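Local coordinates for protein sortase (Actinomyces oris, PDB 5UTT) that probably cleaves the sorting signals of surface proteins as a sortase transpeptidase and joins the proteins to the cell wall, at residues E100-T105 and W109-V114; A16-E21 and A170-R175. All blocks are in the same frame, centred on the assembly; numbering follows the deposited sequence.

Interaction 1: E100-T105 and W109-V114; sequences EIIVST and WYVFKV
The hydrogen-bonded pairs I101–F112 and V103–Y110 identify this contact as a beta hairpin, in which strand 100-104 lies against the first half of strand 108-120, a largely buried contact in the beta sheet of the sortase domain. The evidence is a register kept over five residues, with segment axes 158° apart in direction and 4.6 Å apart at their closest. Each of the two pairs is joined in both directions. I101 N meets F112 O at 2.8 Å, although it stands 32° from that carbonyl plane, whereas Y110 N approaches V103 O within the carbonyl plane. Between them, I102 and V111 form a non-hydrogen-bonded pair, and I102 CA directs a C-H toward Y110 O.

The side chains divide between the two faces. On that of S104 and W109, the indole lies back over the partner strand: S104 CB sits above its six-membered ring, 3.9 Å from the centroid, while I102 CG2 meets W109 CE3 at the ring edge, 3.5 Å away. With chi1 at -58°, I102 turns CG2 toward that edge and CG1 toward V111 CG2. At the far end E100 and K113 run side by side, E100 CG lying 3.5 Å from K113 CD. Their charged ends do not meet, E100 OE2 and K113 NZ being 4.9 Å apart, and E100 OE1 is instead hydrogen-bonded to S182. On the opposite face, I144 of strand 142-150 packs on I101, V103 and F112. I101 CD1 lies 3.8 Å from V114 CG2, the two side chains crossing at an angle.

T105 CG2 reaches the edge of the Y110 ring near the turn, where T105 OG1 is hydrogen-bonded to T108 O. The chemistry implies that backbone amides fix the register, while apolar contacts join side chains on both faces, with one CH-pi contact on that of W109, and the E100–K113 pair contributes mainly through its methylenes.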
loop_
_atom_site.group_PDB
_atom_site.type_symbol
_atom_site.label_atom_id
_atom_site.label_comp_id
_atom_site.label_asym_id
_atom_site.label_seq_id
_atom_site.Cartn_x
_atom_site.Cartn_y
_atom_site.Cartn_z
ATOM N N GLU A 100 -4.076 -2.561 10.156
ATOM C CA GLU A 100 -3.677 -3.458 9.095
ATOM C C GLU A 100 -3.762 -2.842 7.726
ATOM O O GLU A 100 -4.750 -2.127 7.415
ATOM C CB GLU A 100 -4.579 -4.689 9.089
ATOM C CG GLU A 100 -4.161 -5.708 10.156
ATOM C CD GLU A 100 -5.012 -6.951 10.208
ATOM O OE1 GLU A 100 -6.132 -6.943 9.671
ATOM O OE2 GLU A 100 -4.540 -7.976 10.790
ATOM N N ILE A 101 -2.765 -3.125 6.899
ATOM C CA ILE A 101 -2.812 -2.806 5.453
ATOM C C ILE A 101 -2.653 -4.136 4.717
ATOM O O ILE A 101 -1.652 -4.868 4.903
ATOM C CB ILE A 101 -1.724 -1.801 5.062
ATOM C CG1 ILE A 101 -1.956 -0.459 5.783
ATOM C CG2 ILE A 101 -1.641 -1.588 3.560
ATOM C CD1 ILE A 101 -0.920 0.573 5.447
ATOM N N ILE A 102 -3.627 -4.489 3.906
ATOM C CA ILE A 102 -3.713 -5.866 3.381
ATOM C C ILE A 102 -3.664 -5.790 1.882
ATOM O O ILE A 102 -4.461 -5.004 1.265
ATOM C CB ILE A 102 -4.974 -6.607 3.866
ATOM C CG1 ILE A 102 -4.997 -6.649 5.407
ATOM C CG2 ILE A 102 -5.073 -8.001 3.220
ATOM C CD1 ILE A 102 -6.245 -7.247 5.997
ATOM N N VAL A 103 -2.753 -6.582 1.275
ATOM C CA VAL A 103 -2.757 -6.727 -0.159
ATOM C C VAL A 103 -3.205 -8.118 -0.572
ATOM O O VAL A 103 -2.682 -9.123 -0.107
ATOM C CB VAL A 103 -1.427 -6.325 -0.840
ATOM C CG1 VAL A 103 -1.585 -6.376 -2.354
ATOM C CG2 VAL A 103 -0.982 -4.971 -0.324
ATOM N N SER A 104 -4.179 -8.187 -1.444
ATOM C CA SER A 104 -4.569 -9.494 -1.983
ATOM C C SER A 104 -3.998 -9.664 -3.398
ATOM O O SER A 104 -4.201 -8.821 -4.277
ATOM C CB SER A 104 -6.076 -9.697 -1.932
ATOM O OG SER A 104 -6.775 -8.870 -2.832
ATOM N N THR A 105 -3.355 -10.803 -3.628
ATOM C CA THR A 105 -2.947 -11.205 -4.980
ATOM C C THR A 105 -3.692 -12.476 -5.340
ATOM O O THR A 105 -4.451 -13.015 -4.515
ATOM C CB THR A 105 -1.427 -11.415 -5.049
ATOM O OG1 THR A 105 -1.036 -12.544 -4.255
ATOM C CG2 THR A 105 -0.703 -10.148 -4.607
ATOM N N TRP A 109 -2.502 -13.627 0.476
ATOM C CA TRP A 109 -2.835 -12.437 1.269
ATOM C C TRP A 109 -1.573 -11.960 1.939
ATOM O O TRP A 109 -0.950 -12.733 2.690
ATOM C CB TRP A 109 -3.855 -12.763 2.348
ATOM C CG TRP A 109 -5.214 -13.111 1.844
ATOM C CD1 TRP A 109 -5.715 -14.361 1.651
ATOM C CD2 TRP A 109 -6.282 -12.199 1.515
ATOM N NE1 TRP A 109 -7.009 -14.297 1.182
ATOM C CE2 TRP A 109 -7.384 -12.978 1.104
ATOM C CE3 TRP A 109 -6.404 -10.806 1.521
ATOM C CZ2 TRP A 109 -8.604 -12.391 0.720
ATOM C CZ3 TRP A 109 -7.603 -10.241 1.149
ATOM C CH2 TRP A 109 -8.681 -11.033 0.767
ATOM N N TYR A 110 -1.178 -10.706 1.696
ATOM C CA TYR A 110 -0.069 -10.110 2.430
ATOM C C TYR A 110 -0.603 -9.124 3.451
ATOM O O TYR A 110 -1.294 -8.152 3.087
ATOM C CB TYR A 110 0.861 -9.370 1.500
ATOM C CG TYR A 110 1.519 -10.204 0.433
ATOM C CD1 TYR A 110 0.909 -10.414 -0.798
ATOM C CD2 TYR A 110 2.800 -10.719 0.608
ATOM C CE1 TYR A 110 1.520 -11.127 -1.785
ATOM C CE2 TYR A 110 3.402 -11.451 -0.384
ATOM C CZ TYR A 110 2.780 -11.644 -1.582
ATOM O OH TYR A 110 3.378 -12.373 -2.561
ATOM N N VAL A 111 -0.273 -9.370 4.721
ATOM C CA VAL A 111 -0.756 -8.497 5.779
ATOM C C VAL A 111 0.412 -7.754 6.454
ATOM O O VAL A 111 1.362 -8.363 7.036
ATOM C CB VAL A 111 -1.620 -9.228 6.844
ATOM C CG1 VAL A 111 -2.009 -8.253 7.947
ATOM C CG2 VAL A 111 -2.854 -9.928 6.273
ATOM N N PHE A 112 0.303 -6.424 6.391
ATOM C CA PHE A 112 1.244 -5.471 6.961
ATOM C C PHE A 112 0.583 -4.733 8.123
ATOM O O PHE A 112 -0.649 -4.509 8.148
ATOM C CB PHE A 112 1.737 -4.463 5.900
ATOM C CG PHE A 112 2.353 -5.083 4.699
ATOM C CD1 PHE A 112 1.564 -5.613 3.656
ATOM C CD2 PHE A 112 3.723 -5.080 4.528
ATOM C CE1 PHE A 112 2.165 -6.162 2.530
ATOM C CE2 PHE A 112 4.327 -5.649 3.422
ATOM C CZ PHE A 112 3.556 -6.200 2.407
ATOM N N LYS A 113 1.411 -4.294 9.096
ATOM C CA LYS A 113 0.912 -3.506 10.211
ATOM C C LYS A 113 1.604 -2.149 10.286
ATOM O O LYS A 113 2.839 -2.078 10.194
ATOM C CB LYS A 113 1.141 -4.268 11.518
ATOM C CG LYS A 113 0.367 -5.569 11.580
ATOM C CD LYS A 113 -1.099 -5.344 11.845
ATOM C CE LYS A 113 -1.709 -6.503 12.649
ATOM N NZ LYS A 113 -1.262 -6.606 14.094
ATOM N N VAL A 114 0.790 -1.078 10.371
ATOM C CA VAL A 114 1.298 0.287 10.366
ATOM C C VAL A 114 2.315 0.526 11.513
ATOM O O VAL A 114 2.070 0.141 12.659
ATOM C CB VAL A 114 0.172 1.333 10.415
ATOM C CG1 VAL A 114 0.730 2.719 10.656
ATOM C CG2 VAL A 114 -0.602 1.311 9.115
#

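Interaction 2: A16-E21 and A170-R175; sequences APPVME and AYWMDR
P17 and W172 mark the nearest backbone approach, their CA atoms 6.3 Å apart, where the irregular but extended segment 16-21 passes the end of strand 161-174 without any clear hydrogen bond between the two segments. From A16 to M20 the phi and psi values lie in the extended, largely polyproline II region, and of this segment only A16 to P18 reach W172.

W172 makes the whole contact from its side. Its CG occupies the position between the backbone N and the carbonyl carbon (chi1 63°), and its CB points toward the N-terminal segment, which brings one face of the indole against both prolines. P17 CA stands 3.6 Å from the centroid of the five-membered ring and only 11° off the normal; P18 CD is likewise 3.6 Å from that of the six-membered ring, 13° off its normal. These are two CH-pi contacts on a single face, one for each ring of the indole. Further ring carbons add to them: P17 CB lies 3.7 Å from W172 CD1, and P18 CG lies 3.9 Å from W172 CZ3.

The indole nitrogen has its hydrogen-bond partner just upstream, in the carbonyl oxygen of D15, and the backbone of W172 is bonded to R13. Y110 and R142 also touch P17, which helps to account for its burial although A16 beside it is exposed.

Both C-H donors sit next to a proline amide nitrogen, P17 CA and P18 CD alike, and would probably be somewhat polarised. The chemistry therefore suggests modest electrostatic attraction added to dispersion as the indole face receives the diproline, while the N-H bond to D15 O probably helps to fix the indole's orientation.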
loop_
_atom_site.group_PDB
_atom_site.type_symbol
_atom_site.label_atom_id
_atom_site.label_comp_id
_atom_site.label_asym_id
_atom_site.label_seq_id
_atom_site.Cartn_x
_atom_site.Cartn_y
_atom_site.Cartn_z
ATOM N N ALA A 16 9.006 -16.713 5.245
ATOM C CA ALA A 16 9.036 -15.719 4.189
ATOM C C ALA A 16 7.853 -15.921 3.225
ATOM O O ALA A 16 7.514 -17.046 2.837
ATOM C CB ALA A 16 10.368 -15.726 3.464
ATOM N N PRO A 17 7.213 -14.815 2.845
ATOM C CA PRO A 17 6.133 -14.918 1.867
ATOM C C PRO A 17 6.612 -15.102 0.434
ATOM O O PRO A 17 7.759 -14.798 0.124
ATOM C CB PRO A 17 5.442 -13.573 1.991
ATOM C CG PRO A 17 6.525 -12.624 2.332
ATOM C CD PRO A 17 7.467 -13.431 3.252
ATOM N N PRO A 18 5.702 -15.533 -0.466
ATOM C CA PRO A 18 6.076 -15.589 -1.866
ATOM C C PRO A 18 6.331 -14.183 -2.408
ATOM O O PRO A 18 5.649 -13.233 -2.005
ATOM C CB PRO A 18 4.864 -16.241 -2.544
ATOM C CG PRO A 18 4.018 -16.775 -1.458
ATOM C CD PRO A 18 4.323 -15.983 -0.231
ATOM N N VAL A 19 7.307 -14.050 -3.305
ATOM C CA VAL A 19 7.643 -12.761 -3.872
ATOM C C VAL A 19 6.906 -12.627 -5.188
ATOM O O VAL A 19 6.881 -13.558 -5.982
ATOM C CB VAL A 19 9.150 -12.587 -4.082
ATOM C CG1 VAL A 19 9.446 -11.230 -4.711
ATOM C CG2 VAL A 19 9.882 -12.693 -2.742
ATOM N N MET A 20 6.278 -11.487 -5.407
ATOM C CA MET A 20 5.648 -11.246 -6.710
ATOM C C MET A 20 6.719 -10.936 -7.759
ATOM O O MET A 20 7.666 -10.205 -7.493
ATOM C CB MET A 20 4.662 -10.087 -6.618
ATOM C CG MET A 20 3.481 -10.306 -5.696
ATOM S SD MET A 20 2.405 -11.647 -6.187
ATOM C CE MET A 20 1.448 -10.858 -7.482
ATOM N N GLU A 21 6.529 -11.461 -8.966
ATOM C CA GLU A 21 7.376 -11.131 -10.116
ATOM C C GLU A 21 6.982 -9.754 -10.638
ATOM O O GLU A 21 5.811 -9.422 -10.633
ATOM C CB GLU A 21 7.164 -12.157 -11.233
ATOM C CG GLU A 21 7.584 -13.566 -10.820
ATOM C CD GLU A 21 7.592 -14.569 -11.956
ATOM O OE1 GLU A 21 6.920 -14.332 -13.001
ATOM O OE2 GLU A 21 8.283 -15.609 -11.790
ATOM N N ALA A 170 3.591 -8.522 8.567
ATOM C CA ALA A 170 3.188 -9.256 9.757
ATOM C C ALA A 170 3.037 -10.740 9.477
ATOM O O ALA A 170 3.713 -11.561 10.104
ATOM C CB ALA A 170 1.889 -8.698 10.332
ATOM N N TYR A 171 2.180 -11.094 8.533
ATOM C CA TYR A 171 2.026 -12.496 8.141
ATOM C C TYR A 171 1.448 -12.573 6.747
ATOM O O TYR A 171 1.039 -11.549 6.180
ATOM C CB TYR A 171 1.107 -13.223 9.127
ATOM C CG TYR A 171 -0.300 -12.695 9.189
ATOM C CD1 TYR A 171 -1.278 -13.196 8.325
ATOM C CD2 TYR A 171 -0.658 -11.711 10.092
ATOM C CE1 TYR A 171 -2.569 -12.734 8.380
ATOM C CE2 TYR A 171 -1.960 -11.240 10.150
ATOM C CZ TYR A 171 -2.897 -11.766 9.276
ATOM O OH TYR A 171 -4.179 -11.318 9.296
ATOM N N TRP A 172 1.423 -13.782 6.207
ATOM C CA TRP A 172 0.756 -14.016 4.928
ATOM C C TRP A 172 -0.128 -15.242 4.990
ATOM O O TRP A 172 -0.050 -16.032 5.908
ATOM C CB TRP A 172 1.761 -14.150 3.787
ATOM C CG TRP A 172 2.743 -15.353 3.890
ATOM C CD1 TRP A 172 3.824 -15.469 4.724
ATOM C CD2 TRP A 172 2.708 -16.562 3.118
ATOM N NE1 TRP A 172 4.470 -16.676 4.497
ATOM C CE2 TRP A 172 3.790 -17.368 3.535
ATOM C CE3 TRP A 172 1.870 -17.045 2.108
ATOM C CZ2 TRP A 172 4.048 -18.610 2.962
ATOM C CZ3 TRP A 172 2.106 -18.279 1.563
ATOM C CH2 TRP A 172 3.204 -19.052 1.985
ATOM N N MET A 173 -1.005 -15.373 4.012
ATOM C CA MET A 173 -1.860 -16.551 3.916
ATOM C C MET A 173 -1.969 -16.995 2.480
ATOM O O MET A 173 -1.988 -16.149 1.572
ATOM C CB MET A 173 -3.245 -16.267 4.475
ATOM C CG MET A 173 -3.278 -15.775 5.912
ATOM S SD MET A 173 -4.956 -15.491 6.536
ATOM C CE MET A 173 -5.554 -17.171 6.568
ATOM N N ASP A 174 -2.051 -18.308 2.259
ATOM C CA ASP A 174 -2.432 -18.845 0.956
ATOM C C ASP A 174 -3.909 -18.531 0.747
ATOM O O ASP A 174 -4.728 -18.898 1.575
ATOM C CB ASP A 174 -2.216 -20.370 0.946
ATOM C CG ASP A 174 -2.278 -20.968 -0.435
ATOM O OD1 ASP A 174 -3.110 -20.521 -1.260
ATOM O OD2 ASP A 174 -1.498 -21.922 -0.687
ATOM N N ARG A 175 -4.253 -17.846 -0.345
ATOM C CA ARG A 175 -5.630 -17.388 -0.551
ATOM C C ARG A 175 -6.622 -18.546 -0.786
ATOM O O ARG A 175 -7.834 -18.392 -0.578
ATOM C CB ARG A 175 -5.662 -16.423 -1.734
ATOM C CG ARG A 175 -7.003 -15.761 -2.010
ATOM C CD ARG A 175 -6.906 -14.880 -3.243
ATOM N NE ARG A 175 -8.102 -14.056 -3.423
ATOM C CZ ARG A 175 -8.196 -13.019 -4.252
ATOM N NH1 ARG A 175 -7.165 -12.650 -5.017
ATOM N NH2 ARG A 175 -9.334 -12.337 -4.339
#

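How the interactions relate
Interaction 2 begins first, at 16-21 in the loop before strand 28-33, and closes only at 170-175, a loop of 148 residues that brings the end of strand 161-174 back to the N-terminal segment. Interaction 1 is nested inside it, a short hairpin closed over three residues between 100-105 and 109-114. The two meet because strands 108-120 and 161-174 are neighbours in one sheet: V111 O lies 2.7 Å from A170 N, a probable hydrogen bond, where A170 and Y171 form a classic bulge opposite V111. A second tie runs from Y110 OH to P18 O, 2.5 Å apart, linking the hairpin directly to the N-terminal segment.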